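Local coordinates for protein vestitone reductase (Medicago sativa, PDB 2P4H) that catalyses the stereospecific NADPH-dependent reduction of (3R)-vestitone to an isoflavanol, the penultimate step in making the defence compound medicarpin, at residues Gly245-Glu257 and Ile281-Leu294. Sequence-based numbering, arbitrary orientation.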
ATOM      1  N   GLY A 245     -16.147  -2.635   1.061  1.00 12.63           N
ATOM      2  CA  GLY A 245     -15.983  -1.492   1.940  1.00 11.40           C
ATOM      3  C   GLY A 245     -14.531  -1.290   2.332  1.00 11.52           C
ATOM      4  O   GLY A 245     -13.627  -1.822   1.678  1.00 11.48           O
ATOM      5  N   ARG A 246     -14.307  -0.533   3.404  1.00 11.38           N
ATOM      6  CA  ARG A 246     -12.954  -0.239   3.875  1.00 10.39           C
ATOM      7  C   ARG A 246     -12.415  -1.276   4.854  1.00 10.13           C
ATOM      8  O   ARG A 246     -13.143  -1.779   5.707  1.00 11.03           O
ATOM      9  CB  ARG A 246     -12.911   1.107   4.599  1.00 10.82           C
ATOM     10  CG  ARG A 246     -13.633   2.256   3.937  1.00 12.00           C
ATOM     11  CD  ARG A 246     -13.459   3.495   4.797  1.00 11.85           C
ATOM     12  NE  ARG A 246     -12.154   4.124   4.607  1.00 12.49           N
ATOM     13  CZ  ARG A 246     -11.608   4.993   5.452  1.00 11.87           C
ATOM     14  NH1 ARG A 246     -12.236   5.334   6.572  1.00 12.44           N
ATOM     15  NH2 ARG A 246     -10.450   5.565   5.154  1.00 13.44           N
ATOM     16  N   TYR A 247     -11.123  -1.565   4.742  1.00 10.00           N
ATOM     17  CA  TYR A 247     -10.463  -2.496   5.648  1.00  9.80           C
ATOM     18  C   TYR A 247      -9.063  -2.013   5.990  1.00  9.57           C
ATOM     19  O   TYR A 247      -8.229  -1.829   5.097  1.00 10.35           O
ATOM     20  CB  TYR A 247     -10.329  -3.891   5.025  1.00 10.80           C
ATOM     21  CG  TYR A 247     -11.610  -4.683   4.946  1.00 10.59           C
ATOM     22  CD1 TYR A 247     -11.994  -5.533   5.983  1.00 10.91           C
ATOM     23  CD2 TYR A 247     -12.442  -4.573   3.837  1.00 11.49           C
ATOM     24  CE1 TYR A 247     -13.181  -6.254   5.916  1.00 11.31           C
ATOM     25  CE2 TYR A 247     -13.637  -5.288   3.758  1.00 11.31           C
ATOM     26  CZ  TYR A 247     -13.996  -6.124   4.802  1.00 11.57           C
ATOM     27  OH  TYR A 247     -15.183  -6.818   4.738  1.00 12.47           O
ATOM     28  N   ASN A 248      -8.811  -1.783   7.274  1.00 10.27           N
ATOM     29  CA  ASN A 248      -7.468  -1.418   7.713  1.00  9.67           C
ATOM     30  C   ASN A 248      -6.653  -2.698   7.520  1.00 10.04           C
ATOM     31  O   ASN A 248      -7.163  -3.799   7.743  1.00 11.29           O
ATOM     32  CB  ASN A 248      -7.433  -1.079   9.209  1.00 10.20           C
ATOM     33  CG  ASN A 248      -7.805   0.356   9.511  1.00 10.76           C
ATOM     34  OD1 ASN A 248      -7.668   1.242   8.668  1.00 11.79           O
ATOM     35  ND2 ASN A 248      -8.256   0.599  10.739  1.00 11.07           N
ATOM     36  N   CYS A 249      -5.401  -2.560   7.106  1.00 10.49           N
ATOM     37  CA  CYS A 249      -4.517  -3.718   6.931  1.00  9.60           C
ATOM     38  C   CYS A 249      -3.214  -3.257   7.579  1.00  9.24           C
ATOM     39  O   CYS A 249      -2.207  -3.001   6.910  1.00  9.94           O
ATOM     40  CB  CYS A 249      -4.329  -4.013   5.446  1.00  9.87           C
ATOM     41  SG  CYS A 249      -3.446  -5.545   5.123  1.00 12.66           S
ATOM     42  N   SER A 250      -3.248  -3.189   8.905  1.00 10.18           N
ATOM     43  CA  SER A 250      -2.149  -2.647   9.698  1.00  9.52           C
ATOM     44  C   SER A 250      -2.035  -3.424  11.008  1.00  9.95           C
ATOM     45  O   SER A 250      -2.433  -2.935  12.065  1.00 10.96           O
ATOM     46  CB  SER A 250      -2.497  -1.178   9.969  1.00 11.00           C
ATOM     47  OG  SER A 250      -1.491  -0.476  10.655  1.00 10.89           O
ATOM     48  N   PRO A 251      -1.459  -4.634  10.958  1.00 10.71           N
ATOM     49  CA  PRO A 251      -1.310  -5.482  12.146  1.00 11.42           C
ATOM     50  C   PRO A 251      -0.308  -5.049  13.205  1.00 11.43           C
ATOM     51  O   PRO A 251      -0.349  -5.545  14.334  1.00 12.48           O
ATOM     52  CB  PRO A 251      -0.938  -6.834  11.547  1.00 11.30           C
ATOM     53  CG  PRO A 251      -0.068  -6.434  10.394  1.00 11.32           C
ATOM     54  CD  PRO A 251      -0.854  -5.281   9.777  1.00 10.55           C
ATOM     55  N   PHE A 252       0.589  -4.135  12.855  1.00 11.10           N
ATOM     56  CA  PHE A 252       1.613  -3.708  13.797  1.00  9.91           C
ATOM     57  C   PHE A 252       1.584  -2.228  14.153  1.00 10.37           C
ATOM     58  O   PHE A 252       1.283  -1.378  13.313  1.00 11.01           O
ATOM     59  CB  PHE A 252       3.017  -4.017  13.242  1.00 11.35           C
ATOM     60  CG  PHE A 252       3.159  -5.378  12.606  1.00 10.93           C
ATOM     61  CD1 PHE A 252       2.688  -6.524  13.241  1.00 12.19           C
ATOM     62  CD2 PHE A 252       3.818  -5.512  11.385  1.00 11.49           C
ATOM     63  CE1 PHE A 252       2.874  -7.788  12.666  1.00 12.16           C
ATOM     64  CE2 PHE A 252       4.011  -6.767  10.808  1.00 11.77           C
ATOM     65  CZ  PHE A 252       3.539  -7.906  11.450  1.00 12.62           C
ATOM     66  N   ILE A 253       1.893  -1.932  15.411  1.00 10.95           N
ATOM     67  CA  ILE A 253       2.019  -0.557  15.879  1.00 11.03           C
ATOM     68  C   ILE A 253       3.328  -0.642  16.665  1.00 12.40           C
ATOM     69  O   ILE A 253       3.437  -1.358  17.666  1.00 13.22           O
ATOM     70  CB  ILE A 253       0.795  -0.088  16.716  1.00 11.12           C
ATOM     71  CG1 ILE A 253       0.970   1.391  17.069  1.00 10.74           C
ATOM     72  CG2 ILE A 253       0.588  -0.963  17.938  1.00 12.72           C
ATOM     73  CD1 ILE A 253       1.056   2.308  15.848  1.00 11.70           C
ATOM     74  N   VAL A 254       4.331   0.077  16.168  1.00 12.47           N
ATOM     75  CA  VAL A 254       5.681  -0.005  16.705  1.00 12.31           C
ATOM     76  C   VAL A 254       6.367   1.265  17.182  1.00 11.58           C
ATOM     77  O   VAL A 254       6.799   2.090  16.373  1.00 11.64           O
ATOM     78  CB  VAL A 254       6.598  -0.654  15.635  1.00 12.58           C
ATOM     79  CG1 VAL A 254       7.948  -1.004  16.233  1.00 14.45           C
ATOM     80  CG2 VAL A 254       5.914  -1.887  15.042  1.00 14.90           C
ATOM     81  N   PRO A 255       6.486   1.436  18.507  1.00 11.86           N
ATOM     82  CA  PRO A 255       7.156   2.631  19.026  1.00 13.14           C
ATOM     83  C   PRO A 255       8.626   2.526  18.626  1.00 11.72           C
ATOM     84  O   PRO A 255       9.178   1.426  18.568  1.00 11.91           O
ATOM     85  CB  PRO A 255       6.970   2.506  20.536  1.00 12.97           C
ATOM     86  CG  PRO A 255       5.678   1.752  20.662  1.00 12.87           C
ATOM     87  CD  PRO A 255       5.817   0.692  19.591  1.00 13.28           C
ATOM     88  N   ILE A 256       9.267   3.656  18.361  1.00 11.93           N
ATOM     89  CA  ILE A 256      10.665   3.626  17.956  1.00 12.18           C
ATOM     90  C   ILE A 256      11.560   3.005  19.041  1.00 11.66           C
ATOM     91  O   ILE A 256      12.608   2.432  18.737  1.00 12.22           O
ATOM     92  CB  ILE A 256      11.144   5.056  17.566  1.00 11.94           C
ATOM     93  CG1 ILE A 256      12.461   4.975  16.796  1.00 13.55           C
ATOM     94  CG2 ILE A 256      11.265   5.932  18.800  1.00 13.54           C
ATOM     95  CD1 ILE A 256      12.807   6.263  16.064  1.00 14.98           C
ATOM     96  N   GLU A 257      11.137   3.101  20.299  1.00 12.38           N
ATOM     97  CA  GLU A 257      11.899   2.524  21.404  1.00 12.31           C
ATOM     98  C   GLU A 257      11.880   0.997  21.323  1.00 12.93           C
ATOM     99  O   GLU A 257      12.891   0.338  21.579  1.00 12.43           O
ATOM    100  CB  GLU A 257      11.323   2.977  22.750  1.00 14.25           C
ATOM    101  CG  GLU A 257      11.422   4.481  23.014  1.00 16.72           C
ATOM    102  CD  GLU A 257      10.286   5.292  22.401  1.00 18.67           C
ATOM    103  OE1 GLU A 257      10.281   6.528  22.588  1.00 21.33           O
ATOM    104  OE2 GLU A 257       9.395   4.712  21.741  1.00 15.81           O
ATOM    105  N   ILE A 281      12.743  11.615  22.932  1.00 30.45           N
ATOM    106  CA  ILE A 281      12.839  11.831  21.493  1.00 28.78           C
ATOM    107  C   ILE A 281      11.544  12.467  21.002  1.00 27.79           C
ATOM    108  O   ILE A 281      10.451  12.008  21.336  1.00 27.96           O
ATOM    109  CB  ILE A 281      13.077  10.497  20.733  1.00 28.82           C
ATOM    110  CG1 ILE A 281      13.310  10.771  19.245  1.00 28.61           C
ATOM    111  CG2 ILE A 281      11.891   9.560  20.928  1.00 28.70           C
ATOM    112  CD1 ILE A 281      14.617  11.478  18.948  1.00 29.63           C
ATOM    113  N   LYS A 282      11.669  13.531  20.216  1.00 26.30           N
ATOM    114  CA  LYS A 282      10.502  14.226  19.688  1.00 26.40           C
ATOM    115  C   LYS A 282      10.138  13.693  18.312  1.00 24.73           C
ATOM    116  O   LYS A 282      11.014  13.402  17.495  1.00 25.89           O
ATOM    117  CB  LYS A 282      10.777  15.729  19.604  1.00 27.74           C
ATOM    118  CG  LYS A 282      11.067  16.387  20.945  1.00 30.03           C
ATOM    119  CD  LYS A 282       9.877  16.276  21.887  1.00 31.83           C
ATOM    120  CE  LYS A 282      10.134  17.017  23.191  1.00 33.49           C
ATOM    121  NZ  LYS A 282      11.329  16.491  23.905  1.00 35.26           N
ATOM    122  N   GLY A 283       8.841  13.560  18.058  1.00 23.46           N
ATOM    123  CA  GLY A 283       8.402  13.061  16.772  1.00 20.77           C
ATOM    124  C   GLY A 283       6.914  12.789  16.708  1.00 18.15           C
ATOM    125  O   GLY A 283       6.177  13.045  17.662  1.00 19.21           O
ATOM    126  N   ALA A 284       6.478  12.261  15.571  1.00 16.94           N
ATOM    127  CA  ALA A 284       5.076  11.949  15.353  1.00 14.90           C
ATOM    128  C   ALA A 284       4.751  10.523  15.786  1.00 14.67           C
ATOM    129  O   ALA A 284       5.315   9.563  15.265  1.00 14.12           O
ATOM    130  CB  ALA A 284       4.733  12.135  13.879  1.00 16.54           C
ATOM    131  N   ARG A 285       3.844  10.396  16.747  1.00 14.39           N
ATOM    132  CA  ARG A 285       3.417   9.091  17.241  1.00 14.33           C
ATOM    133  C   ARG A 285       2.143   8.759  16.471  1.00 14.55           C
ATOM    134  O   ARG A 285       1.058   9.223  16.824  1.00 16.36           O
ATOM    135  CB  ARG A 285       3.120   9.157  18.744  1.00 16.74           C
ATOM    136  CG  ARG A 285       4.312   9.550  19.617  1.00 20.09           C
ATOM    137  CD  ARG A 285       5.231   8.366  19.905  1.00 22.03           C
ATOM    138  NE  ARG A 285       6.415   8.772  20.660  1.00 23.55           N
ATOM    139  CZ  ARG A 285       7.349   7.937  21.109  1.00 23.40           C
ATOM    140  NH1 ARG A 285       7.246   6.632  20.891  1.00 21.03           N
ATOM    141  NH2 ARG A 285       8.399   8.411  21.767  1.00 25.34           N
ATOM    142  N   LEU A 286       2.276   7.965  15.413  1.00 13.21           N
ATOM    143  CA  LEU A 286       1.132   7.611  14.580  1.00 13.31           C
ATOM    144  C   LEU A 286       0.137   6.704  15.280  1.00 12.81           C
ATOM    145  O   LEU A 286       0.492   5.940  16.172  1.00 13.03           O
ATOM    146  CB  LEU A 286       1.613   6.954  13.289  1.00 13.10           C
ATOM    147  CG  LEU A 286       2.544   7.834  12.455  1.00 13.79           C
ATOM    148  CD1 LEU A 286       3.064   7.041  11.269  1.00 14.23           C
ATOM    149  CD2 LEU A 286       1.800   9.080  11.995  1.00 16.29           C
ATOM    150  N   PRO A 287      -1.139   6.778  14.876  1.00 11.79           N
ATOM    151  CA  PRO A 287      -2.188   5.956  15.477  1.00 12.53           C
ATOM    152  C   PRO A 287      -2.152   4.504  15.032  1.00 11.97           C
ATOM    153  O   PRO A 287      -1.665   4.178  13.948  1.00 11.82           O
ATOM    154  CB  PRO A 287      -3.466   6.653  15.021  1.00 13.76           C
ATOM    155  CG  PRO A 287      -3.095   7.147  13.662  1.00 14.09           C
ATOM    156  CD  PRO A 287      -1.703   7.706  13.879  1.00 12.49           C
ATOM    157  N   ASP A 288      -2.662   3.637  15.896  1.00 13.18           N
ATOM    158  CA  ASP A 288      -2.763   2.218  15.601  1.00 11.79           C
ATOM    159  C   ASP A 288      -4.019   2.100  14.732  1.00 12.47           C
ATOM    160  O   ASP A 288      -5.097   2.556  15.126  1.00 13.60           O
ATOM    161  CB  ASP A 288      -2.926   1.441  16.917  1.00 12.20           C
ATOM    162  CG  ASP A 288      -3.082  -0.061  16.715  1.00 13.29           C
ATOM    163  OD1 ASP A 288      -2.796  -0.569  15.612  1.00 13.36           O
ATOM    164  OD2 ASP A 288      -3.479  -0.741  17.685  1.00 15.04           O
ATOM    165  N   LEU A 289      -3.878   1.542  13.533  1.00 10.89           N
ATOM    166  CA  LEU A 289      -5.023   1.371  12.644  1.00 10.38           C
ATOM    167  C   LEU A 289      -5.570  -0.031  12.923  1.00 11.01           C
ATOM    168  O   LEU A 289      -5.119  -1.021  12.343  1.00 11.52           O
ATOM    169  CB  LEU A 289      -4.589   1.531  11.179  1.00 11.10           C
ATOM    170  CG  LEU A 289      -3.745   2.783  10.890  1.00 11.42           C
ATOM    171  CD1 LEU A 289      -3.436   2.862   9.403  1.00 12.47           C
ATOM    172  CD2 LEU A 289      -4.483   4.041  11.338  1.00 13.26           C
ATOM    173  N   ASN A 290      -6.532  -0.088  13.844  1.00 11.13           N
ATOM    174  CA  ASN A 290      -7.166  -1.330  14.292  1.00 11.41           C
ATOM    175  C   ASN A 290      -7.564  -2.205  13.111  1.00 11.16           C
ATOM    176  O   ASN A 290      -8.383  -1.815  12.286  1.00 10.59           O
ATOM    177  CB  ASN A 290      -8.389  -0.984  15.144  1.00 12.94           C
ATOM    178  CG  ASN A 290      -8.878  -2.148  15.981  1.00 13.15           C
ATOM    179  OD1 ASN A 290      -9.702  -1.964  16.886  1.00 16.31           O
ATOM    180  ND2 ASN A 290      -8.386  -3.346  15.692  1.00 11.01           N
ATOM    181  N   THR A 291      -6.987  -3.398  13.053  1.00 10.54           N
ATOM    182  CA  THR A 291      -7.227  -4.316  11.952  1.00 10.17           C
ATOM    183  C   THR A 291      -8.162  -5.476  12.322  1.00 11.30           C
ATOM    184  O   THR A 291      -8.213  -6.514  11.656  1.00 12.12           O
ATOM    185  CB  THR A 291      -5.842  -4.760  11.410  1.00 11.42           C
ATOM    186  OG1 THR A 291      -5.175  -3.589  10.919  1.00 11.04           O
ATOM    187  CG2 THR A 291      -5.947  -5.763  10.281  1.00 11.41           C
ATOM    188  N   LYS A 292      -8.944  -5.260  13.375  1.00 11.18           N
ATOM    189  CA  LYS A 292      -9.904  -6.255  13.835  1.00 11.19           C
ATOM    190  C   LYS A 292     -10.945  -6.604  12.762  1.00 11.37           C
ATOM    191  O   LYS A 292     -11.320  -7.764  12.620  1.00 10.83           O
ATOM    192  CB  LYS A 292     -10.606  -5.747  15.098  1.00 12.50           C
ATOM    193  CG  LYS A 292     -11.706  -6.658  15.621  1.00 14.49           C
ATOM    194  CD  LYS A 292     -12.238  -6.143  16.952  1.00 16.35           C
ATOM    195  CE  LYS A 292     -13.396  -6.989  17.466  1.00 18.09           C
ATOM    196  NZ  LYS A 292     -14.582  -6.908  16.568  1.00 17.23           N
ATOM    197  N   LYS A 293     -11.405  -5.617  11.995  1.00 10.24           N
ATOM    198  CA  LYS A 293     -12.409  -5.889  10.965  1.00 10.55           C
ATOM    199  C   LYS A 293     -11.930  -6.925   9.949  1.00 10.64           C
ATOM    200  O   LYS A 293     -12.661  -7.860   9.603  1.00 11.56           O
ATOM    201  CB  LYS A 293     -12.797  -4.594  10.247  1.00 10.18           C
ATOM    202  CG  LYS A 293     -13.957  -4.748   9.274  1.00 10.55           C
ATOM    203  CD  LYS A 293     -14.225  -3.442   8.539  1.00 10.82           C
ATOM    204  CE  LYS A 293     -15.365  -3.580   7.535  1.00 11.30           C
ATOM    205  NZ  LYS A 293     -15.632  -2.294   6.819  1.00 10.94           N
ATOM    206  N   LEU A 294     -10.701  -6.768   9.473  1.00 10.87           N
ATOM    207  CA  LEU A 294     -10.154  -7.702   8.498  1.00 10.13           C
ATOM    208  C   LEU A 294      -9.955  -9.096   9.098  1.00 11.08           C
ATOM    209  O   LEU A 294     -10.207 -10.103   8.436  1.00 11.07           O
ATOM    210  CB  LEU A 294      -8.831  -7.163   7.942  1.00 11.67           C
ATOM    211  CG  LEU A 294      -8.107  -8.004   6.886  1.00 11.03           C
ATOM    212  CD1 LEU A 294      -9.029  -8.287   5.712  1.00 11.57           C
ATOM    213  CD2 LEU A 294      -6.865  -7.261   6.419  1.00 12.35           C
TER
HETATM  214  O   HOH W   1      -9.389  -4.178   9.512  1.00 11.32           O
HETATM  215  O   HOH W   2      -1.267  -0.065  13.399  1.00 12.05           O
HETATM  216  O   HOH W   3      -2.707  -3.189  14.801  1.00 13.44           O
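One face of the Tyr-247 ring carries the extended chain of Lys-293: CE lies 4.1 Å from the ring centroid in CH-pi contact, and NZ stands 9° off the ring normal as a cation-pi partner. Lysine suits this place: its methylenes cover the aromatic face while its ammonium, still over the ring, donates to Arg-246 O, 2.8 Å from NZ and in the carbonyl plane. Leu-294 N lies at the ring edge, and its CD1 packs against Tyr-247 CD1. Two flat groups meet where Arg-285 pairs with Glu-257, their planes 3° apart. The guanidinium meets the carboxylate end-on, NH2 to OE1 at 2.8 Å and NH1 to OE2 at 3.0 Å, both nearly straight and on syn lone pairs; a bend at chi2 (84°) helps turn the carboxylate to its partner. With an alanine in place of Glu-257, the Arg-285 guanidinium is likely to lose its charged mate and become freer to turn.

Between these ends, Thr-291 OG1 accepts from Ser-250 N (2.8 Å) and donates to Leu-289 O, a double role suited to a hydroxyl. Asn-248 sends ND2 to Asn-290 O, 2.9 Å away, in its own amide plane but above that of the carbonyl. Water bridges Asp-288 OD1 to Ser-250 O, while Ile-253 packs against Asp-288.

Strand 245-248 is an edge strand of the Rossmann-type parallel sheet. Mixed polar and apolar chemistry thus joins this sheet edge and strand 252-255 to residues 281-294: a salt bridge at one end, a lysine shared between carbonyl and tyrosine face at the other, hydroxyl, amide and water bonds between.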